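Local coordinates for PilM (PDB 3EOI), which is of unknown function but is probably a plasmid-encoded component involved in assembling or operating a bacterial pilus, at residues D20-R23 with Y24-A27; P36-R39 with A40-G43; G76-G79 with A80-Q84. One frame throughout, in Å; residues are numbered along the deposited sequence.

Contact 1: residues D20-R23 with Y24-A27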
loop_
_atom_site.group_PDB
_atom_site.type_symbol
_atom_site.label_atom_id
_atom_site.label_comp_id
_atom_site.label_asym_id
_atom_site.label_seq_id
_atom_site.Cartn_x
_atom_site.Cartn_y
_atom_site.Cartn_z
ATOM N N ASP A 20 -6.662 2.916 -6.367
ATOM C CA ASP A 20 -5.366 2.471 -6.920
ATOM C C ASP A 20 -4.619 1.482 -6.005
ATOM O O ASP A 20 -4.058 0.456 -6.459
ATOM C CB ASP A 20 -4.424 3.644 -7.208
ATOM C CG ASP A 20 -4.971 4.605 -8.266
ATOM O OD1 ASP A 20 -5.937 4.241 -8.949
ATOM O OD2 ASP A 20 -4.360 5.702 -8.450
ATOM N N PHE A 21 -4.551 1.835 -4.719
ATOM C CA PHE A 21 -3.925 0.964 -3.717
ATOM C C PHE A 21 -4.573 -0.445 -3.797
ATOM O O PHE A 21 -3.896 -1.511 -3.814
ATOM C CB PHE A 21 -4.149 1.597 -2.338
ATOM C CG PHE A 21 -3.405 0.940 -1.201
ATOM C CD1 PHE A 21 -3.766 -0.347 -0.750
ATOM C CD2 PHE A 21 -2.326 1.599 -0.577
ATOM C CE1 PHE A 21 -3.087 -0.944 0.277
ATOM C CE2 PHE A 21 -1.647 0.990 0.543
ATOM C CZ PHE A 21 -2.039 -0.314 0.950
ATOM N N ILE A 22 -5.905 -0.490 -3.775
ATOM C CA ILE A 22 -6.558 -1.801 -3.683
ATOM C C ILE A 22 -6.294 -2.589 -4.960
ATOM O O ILE A 22 -6.068 -3.817 -4.918
ATOM C CB ILE A 22 -8.061 -1.654 -3.409
ATOM C CG1 ILE A 22 -8.248 -1.158 -1.968
ATOM C CG2 ILE A 22 -8.768 -2.992 -3.582
ATOM C CD1 ILE A 22 -9.571 -0.572 -1.701
ATOM N N ARG A 23 -6.294 -1.894 -6.091
ATOM C CA ARG A 23 -6.056 -2.552 -7.388
ATOM C C ARG A 23 -4.693 -3.190 -7.448
ATOM O O ARG A 23 -4.546 -4.372 -7.909
ATOM C CB ARG A 23 -6.181 -1.520 -8.501
ATOM C CG ARG A 23 -6.331 -2.103 -9.849
ATOM C CD ARG A 23 -6.866 -1.035 -10.769
ATOM N NE ARG A 23 -5.919 0.083 -10.921
ATOM C CZ ARG A 23 -6.163 1.355 -10.560
ATOM N NH1 ARG A 23 -7.338 1.723 -10.027
ATOM N NH2 ARG A 23 -5.214 2.265 -10.772
ATOM N N TYR A 24 -3.675 -2.433 -7.032
ATOM C CA TYR A 24 -2.301 -2.948 -7.025
ATOM C C TYR A 24 -2.100 -4.031 -5.969
ATOM O O TYR A 24 -1.474 -5.081 -6.245
ATOM C CB TYR A 24 -1.266 -1.808 -6.860
ATOM C CG TYR A 24 -1.033 -1.100 -8.207
ATOM C CD1 TYR A 24 -1.879 -0.074 -8.594
ATOM C CD2 TYR A 24 -0.016 -1.492 -9.108
ATOM C CE1 TYR A 24 -1.740 0.603 -9.786
ATOM C CE2 TYR A 24 0.143 -0.788 -10.354
ATOM C CZ TYR A 24 -0.745 0.260 -10.662
ATOM O OH TYR A 24 -0.745 0.977 -11.864
ATOM N N MET A 25 -2.544 -3.775 -4.733
ATOM C CA MET A 25 -2.571 -4.804 -3.692
ATOM C C MET A 25 -3.137 -6.146 -4.229
ATOM O O MET A 25 -2.497 -7.203 -4.115
ATOM C CB MET A 25 -3.406 -4.324 -2.482
ATOM C CG MET A 25 -3.538 -5.402 -1.444
ATOM S SD MET A 25 -4.476 -4.857 0.080
ATOM C CE MET A 25 -6.014 -4.600 -0.583
ATOM N N ASN A 26 -4.358 -6.110 -4.781
ATOM C CA ASN A 26 -5.002 -7.357 -5.298
ATOM C C ASN A 26 -4.157 -7.999 -6.388
ATOM O O ASN A 26 -3.961 -9.232 -6.414
ATOM C CB ASN A 26 -6.406 -7.072 -5.820
ATOM C CG ASN A 26 -7.424 -7.056 -4.722
ATOM O OD1 ASN A 26 -7.297 -7.795 -3.754
ATOM N ND2 ASN A 26 -8.416 -6.197 -4.849
ATOM N N ALA A 27 -3.607 -7.190 -7.283
ATOM C CA ALA A 27 -2.791 -7.781 -8.370
ATOM C C ALA A 27 -1.506 -8.442 -7.858
ATOM O O ALA A 27 -1.106 -9.550 -8.322
ATOM C CB ALA A 27 -2.469 -6.741 -9.408
#

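Contact 2: residues P36-R39 with A40-G43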
loop_
_atom_site.group_PDB
_atom_site.type_symbol
_atom_site.label_atom_id
_atom_site.label_comp_id
_atom_site.label_asym_id
_atom_site.label_seq_id
_atom_site.Cartn_x
_atom_site.Cartn_y
_atom_site.Cartn_z
ATOM N N PRO A 36 4.129 -18.602 -5.152
ATOM C CA PRO A 36 4.708 -18.246 -3.869
ATOM C C PRO A 36 6.231 -18.285 -3.931
ATOM O O PRO A 36 6.879 -17.594 -3.169
ATOM C CB PRO A 36 4.169 -19.309 -2.885
ATOM C CG PRO A 36 3.014 -19.958 -3.604
ATOM C CD PRO A 36 3.255 -19.785 -5.095
ATOM N N GLU A 37 6.816 -19.053 -4.840
ATOM C CA GLU A 37 8.277 -19.105 -4.924
ATOM C C GLU A 37 8.933 -17.765 -5.316
ATOM O O GLU A 37 10.152 -17.566 -5.147
ATOM C CB GLU A 37 8.710 -20.188 -5.910
ATOM C CG GLU A 37 8.524 -19.823 -7.353
ATOM C CD GLU A 37 7.091 -20.024 -7.888
ATOM O OE1 GLU A 37 6.134 -20.447 -7.155
ATOM O OE2 GLU A 37 6.955 -19.764 -9.104
ATOM N N ARG A 38 8.129 -16.861 -5.881
ATOM C CA ARG A 38 8.638 -15.533 -6.287
ATOM C C ARG A 38 9.042 -14.695 -5.047
ATOM O O ARG A 38 9.931 -13.837 -5.133
ATOM C CB ARG A 38 7.587 -14.810 -7.146
ATOM C CG ARG A 38 7.939 -13.342 -7.434
ATOM C CD ARG A 38 9.135 -13.238 -8.322
ATOM N NE ARG A 38 9.462 -11.838 -8.650
ATOM C CZ ARG A 38 10.053 -11.021 -7.773
ATOM N NH1 ARG A 38 10.352 -11.465 -6.535
ATOM N NH2 ARG A 38 10.348 -9.760 -8.110
ATOM N N ARG A 39 8.451 -15.008 -3.903
ATOM C CA ARG A 39 8.784 -14.271 -2.651
ATOM C C ARG A 39 10.278 -14.214 -2.300
ATOM O O ARG A 39 10.782 -13.189 -1.815
ATOM C CB ARG A 39 8.023 -14.824 -1.488
ATOM C CG ARG A 39 6.528 -14.509 -1.584
ATOM C CD ARG A 39 5.728 -15.227 -0.502
ATOM N NE ARG A 39 4.282 -14.869 -0.507
ATOM C CZ ARG A 39 3.774 -13.787 0.110
ATOM N NH1 ARG A 39 4.580 -12.974 0.865
ATOM N NH2 ARG A 39 2.480 -13.516 -0.011
ATOM N N ALA A 40 10.984 -15.287 -2.579
ATOM C CA ALA A 40 12.368 -15.376 -2.177
ATOM C C ALA A 40 13.252 -14.415 -2.929
ATOM O O ALA A 40 14.343 -14.058 -2.459
ATOM C CB ALA A 40 12.843 -16.790 -2.371
ATOM N N ALA A 41 12.842 -13.998 -4.114
ATOM C CA ALA A 41 13.777 -13.225 -4.913
ATOM C C ALA A 41 13.832 -11.729 -4.530
ATOM O O ALA A 41 14.780 -11.021 -4.884
ATOM C CB ALA A 41 13.452 -13.379 -6.412
ATOM N N GLY A 42 12.818 -11.225 -3.846
ATOM C CA GLY A 42 12.845 -9.789 -3.511
ATOM C C GLY A 42 12.435 -8.820 -4.603
ATOM O O GLY A 42 11.847 -9.218 -5.600
ATOM N N GLY A 43 12.682 -7.536 -4.372
ATOM C CA GLY A 43 12.498 -6.526 -5.451
ATOM C C GLY A 43 11.026 -6.296 -5.646
ATOM O O GLY A 43 10.267 -6.256 -4.690
#

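Contact 3: residues G76-G79 with A80-Q84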
loop_
_atom_site.group_PDB
_atom_site.type_symbol
_atom_site.label_atom_id
_atom_site.label_comp_id
_atom_site.label_asym_id
_atom_site.label_seq_id
_atom_site.Cartn_x
_atom_site.Cartn_y
_atom_site.Cartn_z
ATOM N N GLY A 76 -8.675 10.107 6.483
ATOM C CA GLY A 76 -9.740 9.341 5.886
ATOM C C GLY A 76 -9.255 8.329 4.834
ATOM O O GLY A 76 -10.051 7.587 4.298
ATOM N N LEU A 77 -7.967 8.307 4.512
ATOM C CA LEU A 77 -7.505 7.319 3.537
ATOM C C LEU A 77 -7.745 5.911 4.115
ATOM O O LEU A 77 -8.136 5.001 3.399
ATOM C CB LEU A 77 -6.024 7.569 3.175
ATOM C CG LEU A 77 -5.364 6.558 2.217
ATOM C CD1 LEU A 77 -6.150 6.483 0.879
ATOM C CD2 LEU A 77 -3.901 6.841 2.007
ATOM N N MET A 78 -7.550 5.726 5.428
ATOM C CA MET A 78 -7.750 4.388 6.006
ATOM C C MET A 78 -9.189 3.978 5.839
ATOM O O MET A 78 -9.460 2.884 5.393
ATOM C CB MET A 78 -7.359 4.370 7.486
ATOM C CG MET A 78 -7.422 3.001 8.143
ATOM S SD MET A 78 -6.042 1.854 7.729
ATOM C CE MET A 78 -4.660 2.605 8.610
ATOM N N GLY A 79 -10.105 4.891 6.142
ATOM C CA GLY A 79 -11.553 4.550 6.016
ATOM C C GLY A 79 -11.915 4.274 4.546
ATOM O O GLY A 79 -12.798 3.459 4.286
ATOM N N ALA A 80 -11.253 4.951 3.593
ATOM C CA ALA A 80 -11.595 4.726 2.186
ATOM C C ALA A 80 -11.076 3.343 1.759
ATOM O O ALA A 80 -11.745 2.620 1.000
ATOM C CB ALA A 80 -11.016 5.806 1.331
ATOM N N LEU A 81 -9.881 2.981 2.249
ATOM C CA LEU A 81 -9.365 1.654 1.949
ATOM C C LEU A 81 -10.255 0.607 2.508
ATOM O O LEU A 81 -10.520 -0.433 1.869
ATOM C CB LEU A 81 -7.960 1.500 2.549
ATOM C CG LEU A 81 -6.884 2.300 1.814
ATOM C CD1 LEU A 81 -5.611 2.355 2.626
ATOM C CD2 LEU A 81 -6.580 1.698 0.429
ATOM N N LEU A 82 -10.701 0.825 3.735
ATOM C CA LEU A 82 -11.652 -0.141 4.338
ATOM C C LEU A 82 -13.000 -0.187 3.585
ATOM O O LEU A 82 -13.590 -1.250 3.281
ATOM C CB LEU A 82 -11.830 0.183 5.836
ATOM C CG LEU A 82 -10.540 -0.111 6.590
ATOM C CD1 LEU A 82 -10.584 0.508 7.984
ATOM C CD2 LEU A 82 -10.385 -1.658 6.623
ATOM N N GLU A 83 -13.525 0.971 3.235
ATOM C CA GLU A 83 -14.749 0.946 2.457
ATOM C C GLU A 83 -14.610 0.145 1.161
ATOM O O GLU A 83 -15.498 -0.637 0.816
ATOM C CB GLU A 83 -15.133 2.389 2.069
ATOM C CG GLU A 83 -16.426 2.456 1.274
ATOM C CD GLU A 83 -16.816 3.869 0.924
ATOM O OE1 GLU A 83 -15.943 4.768 0.949
ATOM O OE2 GLU A 83 -17.990 4.052 0.586
ATOM N N GLN A 84 -13.565 0.424 0.411
ATOM C CA GLN A 84 -13.450 -0.122 -0.953
ATOM C C GLN A 84 -13.003 -1.583 -0.926
ATOM O O GLN A 84 -12.985 -2.231 -1.958
ATOM C CB GLN A 84 -12.497 0.736 -1.782
ATOM C CG GLN A 84 -13.100 2.152 -2.071
ATOM C CD GLN A 84 -12.171 2.951 -2.978
ATOM O OE1 GLN A 84 -11.482 2.369 -3.825
ATOM N NE2 GLN A 84 -12.157 4.271 -2.809
#

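Contact 1: residues D20-R23 with Y24-A27
Phe21 and Met25 meet in an i to i+4 Met-aromatic contact midway along helix 10-34, one of several side-chain pairings laid over a run of regular alpha-helical backbone bonds. Met25 SD lies 4.2 Å from Phe21 CE1. At 81° off the ring normal it is at the ring's edge and not over its face. Both first torsions set CG opposite the backbone N, and the bend at the last torsion of Met25 turns CE back to within 4.3 Å of Ile22 CG1. The backbone below is regular: Met25 N donates to Phe21 O at 2.8 Å, and Tyr24 N to Asp20 O at 3.0 Å with a nearly straight N-H...O angle of 168°. Asp20 O also lies at the edge of the Tyr24 ring, in its plane, 3.1 Å from Tyr24 CD1. On the polar side Arg23 bends at chi3 to bring its NH2 2.8 Å from Asp20 OD1, a salt bridge entered from above the carboxylate plane; the guanidinium runs alongside Tyr24, the two planes 59° apart. Tyr24 carries its hydroxyl on to the carbonyl of Pro53, while Asp20 is also held by Gln16 and Asn57. Replacing Tyr24 by an alanine would probably leave the Pro53 oxygen without this donor and the Arg23 guanidinium without its flanking ring. Two sides of the helix are thus covered by the rest of the chain: Tyr24 packs on the loop residues Leu52, Thr55 and Val58, whereas Phe21 reaches Val69 and Ala71 of strand 66-72, joins Met25 on Trp122 of strand 119-123, and meets Leu81 of helix 77-84.

Contact 2: residues P36-R39 with A40-G43
Arg38 closes the turn after helix 10-34 by gripping the carbonyl oxygen of Gly42 with both terminal nitrogens. Arg38 NH1 lies 2.9 Å from Gly42 O, in the carbonyl plane and on a lone pair; Arg38 NH2 lies 3.0 Å from the same Gly42 O, nearly in line with its C=O bond. The oxygen is only 7° out of the guanidinium plane, which makes this a flat, end-on, forked grip on one acceptor. A bend at chi2 (68°) turns the arginine chain forward along the turn, to Gly42, and Ala41 CB sits 3.6 Å from Arg38 NH1 at an oblique approach. Beneath it the backbone turns tightly: Ala41 N donates to Arg38 O at 3.1 Å, from well above the carbonyl plane, and a weak, long bond of 3.5 Å runs from Gly42 N to Arg39 O. Gly42 has a positive phi of 80°, where a CB would press against the carbonyl oxygen of the residue before it.

The other side of the turn is looser: Glu37 directs its side chain away from 40-43, and Ala40 is exposed. Arg39 also points away from 40-43, but its extended chain finds partners beyond the turn, a salt bridge with the C-terminal carboxylate of Asn124 and a hydrogen bond with Gln65 O. Arg38 lies on Tyr31 and Leu32 of the helix, and Gly43 hydrogen-bonds through its backbone with Ile62. The two arginines therefore divide the work: one spends its charge-bearing group on a neutral carbonyl within the turn, while the other pairs with a carboxylate at the chain end.

Contact 3: residues G76-G79 with A80-Q84
Met78 and Leu82 pack at a slant to each other, one turn apart along helix 77-84, with Met78 CG 4.0 Å from Leu82 CD1. The next pair round the helix, Leu77 and Leu81, touches through CG of Leu77 and CD1 of Leu81 at 4.2 Å. In each pair the earlier residue has its CG opposite the backbone N (Met78 chi1 -175°) and the later one has its CG opposite the carbonyl carbon (Leu82 chi1 -68°), which swings the leucine branch back toward the preceding turn. The same swing lays the leucines against backbone oxygens: CG of Leu81 is 3.4 Å from Leu77 O, and CG of Leu82 is 3.4 Å from Met78 O. Those oxygens are already taken up by the helix, since Leu81 N donates to Leu77 O and Leu82 N to Met78 O, each at 2.9 Å and close to the carbonyl direction.

Gly76 occupies the N-cap with a positive phi that favours glycine, and its carbonyl O receives Ala80 N at 3.0 Å. The buried Ala80 offers only a methyl, CB, 3.6 Å from Gly76 O. Outside the helix, Leu77, Met78 and Leu81 all reach Ile120 of strand 119-123, and Met78 and Leu81 also meet Leu91. Chemically, the contacts between side chains are apolar, and the hydrogen bonds between 76-79 and 80-84 are all backbone to backbone: these bonds set the helix, while the methyl and methylene groups of Leu77, Met78 and Leu81 supply an apolar face that meets strand 119-123 and, through Leu77 and Leu81, helix 10-34.

In the fold
Contacts 1 and 3 form one connected patch although their segments are far apart in sequence. Their centres are 13 Å apart, and the two helices touch directly: Phe21 CG lies 3.6 Å from Leu81 CD2, while Ile22 CD1 comes within 3.2 Å of Gln84 CB. Gln84 also hydrogen-bonds through NE2 to Thr15 O of helix 10-34, and strand 119-123 receives side chains from both contacts, at Trp122 and Ile120. Contact 2 stands apart on the surface, with its nearest atoms about 9 Å from contact 1; from contact 3, which lies on the opposite side of the chain's centre, its nearest atoms are about 18 Å away.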